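Local coordinates for neurotoxin (Clostridium botulinum, PDB 1ZB7), which acts inside host cells as a zinc endopeptidase that cleaves the synaptobrevins VAMP1, VAMP2 and VAMP3, at residues A[44-52]-A[74-82]. Sequence-based numbering, arbitrary orientation.
Sequences WIVPERFTY and YDPTYLKTD
Arg49 brings the NH1 end of its guanidinium against the Asp75-Tyr78 turn, where NH1 donates to two backbone carbonyls. This joins the loop leaving strand 43-46 of the mixed sheet to the loop between strand 69-73 and helix 82-99 of the zinc-protease light chain. The bond from Arg49 NH1 to Tyr78 O measures 3.0 Å and is nearly straight (161° at the hydrogen), with the oxygen in the guanidinium plane. The one from Arg49 NH1 to Asp75 O is 2.9 Å but more bent (134°), its acceptor tilted from that plane. Asp75 O also receives Tyr78 N, the closing bond of a type I turn; the two donors reach the oxygen from opposite faces of its carbonyl plane. A water accepting from Arg49 NH2 and Asp75 N adds a bridge at the guanidinium edge.

Bends at chi2 and chi3 (both -69°) fold the arginine chain so that its methylenes run beside the turn: Arg49 CD lies 3.9 Å from Leu79 CB. Leu79, at a left-handed backbone position within the type II turn Thr77-Lys80, extends CD1 to 3.7 Å from Glu48 C. Its CG also rests over the rim of one face of the Tyr78 ring, and Phe88 of helix 82-99 touches Pro47, Tyr78 and Leu79.

The CA-CB bond of Lys80 points away from segment 44-52, but bends farther along bring its end back across Arg49 at about a right angle, with CE 3.9 Å from Arg49 CG. Lys80 NZ makes a weak bond to Pro76 O while lying 4.0 Å from Arg49 NH1, a like-charge approach probably eased by the surrounding carbonyl oxygens.

Arg49 NE and NH2 bond to the carbonyls of Pro163 and Gly164. Each guanidinium nitrogen thus donates to main-chain oxygen, so the positive charge is probably spread over several neutral dipoles, and three loops are tied together at one side chain.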
ATOM      1  N   TRP A  44       2.440  32.533  -9.614  1.00 40.92           N
ATOM      2  CA  TRP A  44       2.273  33.538  -8.617  1.00 39.48           C
ATOM      3  C   TRP A  44       2.497  32.919  -7.214  1.00 39.22           C
ATOM      4  O   TRP A  44       2.071  31.804  -6.962  1.00 38.74           O
ATOM      5  CB  TRP A  44       0.850  34.109  -8.693  1.00 37.61           C
ATOM      6  CG  TRP A  44       0.639  34.866  -9.966  1.00 39.84           C
ATOM      7  CD1 TRP A  44       0.269  34.337 -11.269  1.00 37.94           C
ATOM      8  CD2 TRP A  44       0.744  36.267 -10.158  1.00 37.82           C
ATOM      9  NE1 TRP A  44       0.153  35.330 -12.121  1.00 38.79           N
ATOM     10  CE2 TRP A  44       0.420  36.523 -11.522  1.00 39.62           C
ATOM     11  CE3 TRP A  44       1.061  37.331  -9.322  1.00 38.68           C
ATOM     12  CZ2 TRP A  44       0.450  37.792 -12.072  1.00 41.47           C
ATOM     13  CZ3 TRP A  44       1.136  38.602  -9.866  1.00 40.85           C
ATOM     14  CH2 TRP A  44       0.801  38.837 -11.224  1.00 41.62           C
ATOM     15  N   ILE A  45       3.217  33.655  -6.352  1.00 39.30           N
ATOM     16  CA  ILE A  45       3.294  33.395  -4.911  1.00 39.14           C
ATOM     17  C   ILE A  45       2.405  34.388  -4.131  1.00 38.13           C
ATOM     18  O   ILE A  45       2.490  35.562  -4.265  1.00 38.50           O
ATOM     19  CB  ILE A  45       4.706  33.497  -4.382  1.00 38.57           C
ATOM     20  CG1 ILE A  45       5.691  32.722  -5.248  1.00 38.17           C
ATOM     21  CG2 ILE A  45       4.771  33.052  -2.933  1.00 40.41           C
ATOM     22  CD1 ILE A  45       5.360  31.259  -5.466  1.00 38.06           C
ATOM     23  N   VAL A  46       1.557  33.836  -3.317  1.00 40.13           N
ATOM     24  CA  VAL A  46       0.695  34.541  -2.400  1.00 42.10           C
ATOM     25  C   VAL A  46       1.097  34.109  -0.968  1.00 40.63           C
ATOM     26  O   VAL A  46       0.710  33.047  -0.504  1.00 40.93           O
ATOM     27  CB  VAL A  46      -0.783  34.285  -2.635  1.00 42.40           C
ATOM     28  CG1 VAL A  46      -1.629  35.199  -1.791  1.00 44.47           C
ATOM     29  CG2 VAL A  46      -1.171  34.520  -4.116  1.00 44.07           C
ATOM     30  N   PRO A  47       1.917  34.897  -0.316  1.00 41.57           N
ATOM     31  CA  PRO A  47       2.433  34.543   1.043  1.00 45.01           C
ATOM     32  C   PRO A  47       1.434  34.803   2.155  1.00 45.59           C
ATOM     33  O   PRO A  47       1.633  35.656   2.961  1.00 46.02           O
ATOM     34  CB  PRO A  47       3.694  35.416   1.192  1.00 43.51           C
ATOM     35  CG  PRO A  47       3.842  36.119  -0.012  1.00 43.44           C
ATOM     36  CD  PRO A  47       2.548  36.131  -0.769  1.00 42.74           C
ATOM     37  N   GLU A  48       0.347  34.053   2.137  1.00 45.57           N
ATOM     38  CA  GLU A  48      -0.682  34.215   3.073  1.00 47.37           C
ATOM     39  C   GLU A  48      -1.172  32.810   3.363  1.00 46.77           C
ATOM     40  O   GLU A  48      -1.048  31.909   2.563  1.00 45.40           O
ATOM     41  CB  GLU A  48      -1.913  34.936   2.499  1.00 47.90           C
ATOM     42  CG  GLU A  48      -1.719  36.254   1.821  1.00 56.10           C
ATOM     43  CD  GLU A  48      -1.873  37.425   2.766  1.00 59.19           C
ATOM     44  OE1 GLU A  48      -2.644  37.234   3.736  1.00 56.62           O
ATOM     45  OE2 GLU A  48      -1.276  38.527   2.465  1.00 63.45           O
ATOM     46  N   ARG A  49      -1.854  32.694   4.471  1.00 46.82           N
ATOM     47  CA  ARG A  49      -2.559  31.487   4.795  1.00 47.37           C
ATOM     48  C   ARG A  49      -3.775  31.350   3.896  1.00 50.08           C
ATOM     49  O   ARG A  49      -4.468  32.290   3.678  1.00 47.88           O
ATOM     50  CB  ARG A  49      -2.962  31.471   6.295  1.00 45.01           C
ATOM     51  CG  ARG A  49      -1.779  31.659   7.240  1.00 39.50           C
ATOM     52  CD  ARG A  49      -0.816  30.477   7.278  1.00 35.94           C
ATOM     53  NE  ARG A  49      -1.428  29.307   7.902  1.00 34.97           N
ATOM     54  CZ  ARG A  49      -1.530  29.081   9.204  1.00 36.94           C
ATOM     55  NH1 ARG A  49      -0.957  29.902  10.060  1.00 42.19           N
ATOM     56  NH2 ARG A  49      -2.139  28.006   9.650  1.00 36.44           N
ATOM     57  N   PHE A  50      -3.990  30.115   3.469  1.00 54.56           N
ATOM     58  CA  PHE A  50      -5.138  29.627   2.814  1.00 59.25           C
ATOM     59  C   PHE A  50      -6.344  29.379   3.693  1.00 62.55           C
ATOM     60  O   PHE A  50      -6.503  28.359   4.326  1.00 65.62           O
ATOM     61  CB  PHE A  50      -4.813  28.299   2.172  1.00 59.53           C
ATOM     62  CG  PHE A  50      -5.890  27.805   1.330  1.00 64.82           C
ATOM     63  CD1 PHE A  50      -5.995  28.253  -0.003  1.00 71.76           C
ATOM     64  CD2 PHE A  50      -6.848  26.941   1.829  1.00 71.11           C
ATOM     65  CE1 PHE A  50      -7.023  27.788  -0.837  1.00 73.35           C
ATOM     66  CE2 PHE A  50      -7.908  26.483   0.983  1.00 72.80           C
ATOM     67  CZ  PHE A  50      -7.981  26.930  -0.345  1.00 71.82           C
ATOM     68  N   THR A  51      -7.291  30.245   3.548  1.00 67.09           N
ATOM     69  CA  THR A  51      -8.413  30.371   4.418  1.00 70.08           C
ATOM     70  C   THR A  51      -9.693  29.825   3.846  1.00 72.60           C
ATOM     71  O   THR A  51     -10.565  29.448   4.612  1.00 74.44           O
ATOM     72  CB  THR A  51      -8.529  31.860   4.743  1.00 70.40           C
ATOM     73  OG1 THR A  51      -7.994  32.061   6.070  1.00 69.71           O
ATOM     74  CG2 THR A  51      -9.975  32.397   4.579  1.00 71.65           C
ATOM     75  N   TYR A  52      -9.812  29.778   2.518  1.00 74.75           N
ATOM     76  CA  TYR A  52     -11.084  29.475   1.888  1.00 76.60           C
ATOM     77  C   TYR A  52     -11.490  28.039   2.188  1.00 76.89           C
ATOM     78  O   TYR A  52     -12.685  27.744   2.256  1.00 77.60           O
ATOM     79  CB  TYR A  52     -11.012  29.719   0.368  1.00 77.59           C
ATOM     80  CG  TYR A  52     -12.234  30.414  -0.245  1.00 81.26           C
ATOM     81  CD1 TYR A  52     -13.064  29.738  -1.169  1.00 85.13           C
ATOM     82  CD2 TYR A  52     -12.555  31.750   0.078  1.00 84.23           C
ATOM     83  CE1 TYR A  52     -14.213  30.376  -1.765  1.00 87.12           C
ATOM     84  CE2 TYR A  52     -13.708  32.419  -0.521  1.00 86.60           C
ATOM     85  CZ  TYR A  52     -14.532  31.723  -1.447  1.00 87.87           C
ATOM     86  OH  TYR A  52     -15.641  32.345  -2.051  1.00 87.24           O
ATOM     87  N   TYR A  74      -0.268  22.161  13.670  1.00 43.08           N
ATOM     88  CA  TYR A  74      -0.866  23.496  13.810  1.00 43.13           C
ATOM     89  C   TYR A  74       0.129  24.558  14.236  1.00 42.74           C
ATOM     90  O   TYR A  74       0.914  24.391  15.208  1.00 44.16           O
ATOM     91  CB  TYR A  74      -2.002  23.456  14.861  1.00 43.42           C
ATOM     92  CG  TYR A  74      -3.267  22.867  14.316  1.00 43.49           C
ATOM     93  CD1 TYR A  74      -3.325  21.537  13.976  1.00 45.61           C
ATOM     94  CD2 TYR A  74      -4.374  23.657  14.046  1.00 48.22           C
ATOM     95  CE1 TYR A  74      -4.448  20.993  13.379  1.00 46.03           C
ATOM     96  CE2 TYR A  74      -5.525  23.114  13.447  1.00 48.66           C
ATOM     97  CZ  TYR A  74      -5.526  21.776  13.153  1.00 46.91           C
ATOM     98  OH  TYR A  74      -6.636  21.202  12.673  1.00 54.12           O
ATOM     99  N   ASP A  75      -0.078  25.723  13.663  1.00 41.93           N
ATOM    100  CA  ASP A  75       0.618  26.952  14.008  1.00 40.20           C
ATOM    101  C   ASP A  75      -0.144  28.161  13.518  1.00 40.49           C
ATOM    102  O   ASP A  75       0.141  28.740  12.428  1.00 38.60           O
ATOM    103  CB  ASP A  75       1.994  26.932  13.395  1.00 41.69           C
ATOM    104  CG  ASP A  75       2.944  27.918  14.075  1.00 45.41           C
ATOM    105  OD1 ASP A  75       2.511  28.507  15.109  1.00 46.70           O
ATOM    106  OD2 ASP A  75       4.059  28.153  13.505  1.00 48.85           O
ATOM    107  N   PRO A  76      -1.093  28.628  14.310  1.00 40.85           N
ATOM    108  CA  PRO A  76      -1.897  29.778  13.931  1.00 42.85           C
ATOM    109  C   PRO A  76      -1.163  31.084  13.612  1.00 43.08           C
ATOM    110  O   PRO A  76      -1.703  31.963  13.008  1.00 45.28           O
ATOM    111  CB  PRO A  76      -2.733  30.033  15.145  1.00 42.17           C
ATOM    112  CG  PRO A  76      -2.518  28.999  16.021  1.00 43.28           C
ATOM    113  CD  PRO A  76      -1.457  28.103  15.603  1.00 42.06           C
ATOM    114  N   THR A  77       0.071  31.154  13.993  1.00 44.61           N
ATOM    115  CA  THR A  77       0.906  32.323  13.979  1.00 45.06           C
ATOM    116  C   THR A  77       1.777  32.338  12.751  1.00 43.74           C
ATOM    117  O   THR A  77       2.407  33.346  12.458  1.00 44.07           O
ATOM    118  CB  THR A  77       1.736  32.204  15.256  1.00 45.68           C
ATOM    119  OG1 THR A  77       1.353  33.254  16.117  1.00 51.52           O
ATOM    120  CG2 THR A  77       3.281  32.122  15.053  1.00 46.97           C
ATOM    121  N   TYR A  78       1.807  31.230  11.999  1.00 42.51           N
ATOM    122  CA  TYR A  78       2.618  31.177  10.788  1.00 41.92           C
ATOM    123  C   TYR A  78       2.034  32.174   9.795  1.00 41.70           C
ATOM    124  O   TYR A  78       0.823  32.305   9.663  1.00 40.87           O
ATOM    125  CB  TYR A  78       2.662  29.759  10.244  1.00 41.88           C
ATOM    126  CG  TYR A  78       3.572  29.528   9.079  1.00 41.14           C
ATOM    127  CD1 TYR A  78       4.904  29.729   9.204  1.00 39.30           C
ATOM    128  CD2 TYR A  78       3.077  29.010   7.850  1.00 42.31           C
ATOM    129  CE1 TYR A  78       5.761  29.506   8.169  1.00 42.72           C
ATOM    130  CE2 TYR A  78       3.922  28.756   6.799  1.00 42.92           C
ATOM    131  CZ  TYR A  78       5.269  29.025   6.929  1.00 46.39           C
ATOM    132  OH  TYR A  78       6.188  28.751   5.895  1.00 45.34           O
ATOM    133  N   LEU A  79       2.909  32.871   9.095  1.00 42.74           N
ATOM    134  CA  LEU A  79       2.551  33.900   8.102  1.00 45.14           C
ATOM    135  C   LEU A  79       1.662  35.072   8.511  1.00 45.85           C
ATOM    136  O   LEU A  79       0.878  35.543   7.701  1.00 49.67           O
ATOM    137  CB  LEU A  79       1.916  33.260   6.848  1.00 45.87           C
ATOM    138  CG  LEU A  79       2.736  32.233   6.137  1.00 47.84           C
ATOM    139  CD1 LEU A  79       2.134  31.879   4.851  1.00 48.24           C
ATOM    140  CD2 LEU A  79       4.136  32.734   5.908  1.00 53.38           C
ATOM    141  N   LYS A  80       1.738  35.527   9.737  1.00 47.69           N
ATOM    142  CA  LYS A  80       0.988  36.688  10.187  1.00 48.74           C
ATOM    143  C   LYS A  80       1.697  37.998  10.076  1.00 47.90           C
ATOM    144  O   LYS A  80       1.038  38.990   9.902  1.00 47.57           O
ATOM    145  CB  LYS A  80       0.609  36.568  11.667  1.00 49.65           C
ATOM    146  CG  LYS A  80      -0.253  35.390  11.934  1.00 54.22           C
ATOM    147  CD  LYS A  80      -1.447  35.250  10.958  1.00 56.01           C
ATOM    148  CE  LYS A  80      -1.536  33.799  10.451  1.00 55.50           C
ATOM    149  NZ  LYS A  80      -2.918  33.373  10.527  1.00 56.49           N
ATOM    150  N   THR A  81       3.009  38.023  10.292  1.00 47.31           N
ATOM    151  CA  THR A  81       3.732  39.270  10.126  1.00 46.97           C
ATOM    152  C   THR A  81       4.311  39.383   8.729  1.00 45.84           C
ATOM    153  O   THR A  81       4.633  38.394   8.115  1.00 45.59           O
ATOM    154  CB  THR A  81       4.839  39.445  11.108  1.00 46.21           C
ATOM    155  OG1 THR A  81       5.968  38.663  10.700  1.00 47.52           O
ATOM    156  CG2 THR A  81       4.407  39.055  12.454  1.00 46.98           C
ATOM    157  N   ASP A  82       4.418  40.615   8.261  1.00 45.24           N
ATOM    158  CA  ASP A  82       5.147  40.962   7.066  1.00 45.04           C
ATOM    159  C   ASP A  82       6.571  40.417   6.944  1.00 44.60           C
ATOM    160  O   ASP A  82       6.977  40.017   5.822  1.00 45.18           O
ATOM    161  CB  ASP A  82       5.187  42.472   6.972  1.00 45.38           C
ATOM    162  CG  ASP A  82       3.850  43.055   6.500  1.00 50.63           C
ATOM    163  OD1 ASP A  82       2.836  42.318   6.390  1.00 54.93           O
ATOM    164  OD2 ASP A  82       3.824  44.257   6.169  1.00 58.65           O
TER
HETATM  165  O   HOH W   1      -2.655  26.606  12.375  1.00 30.77           O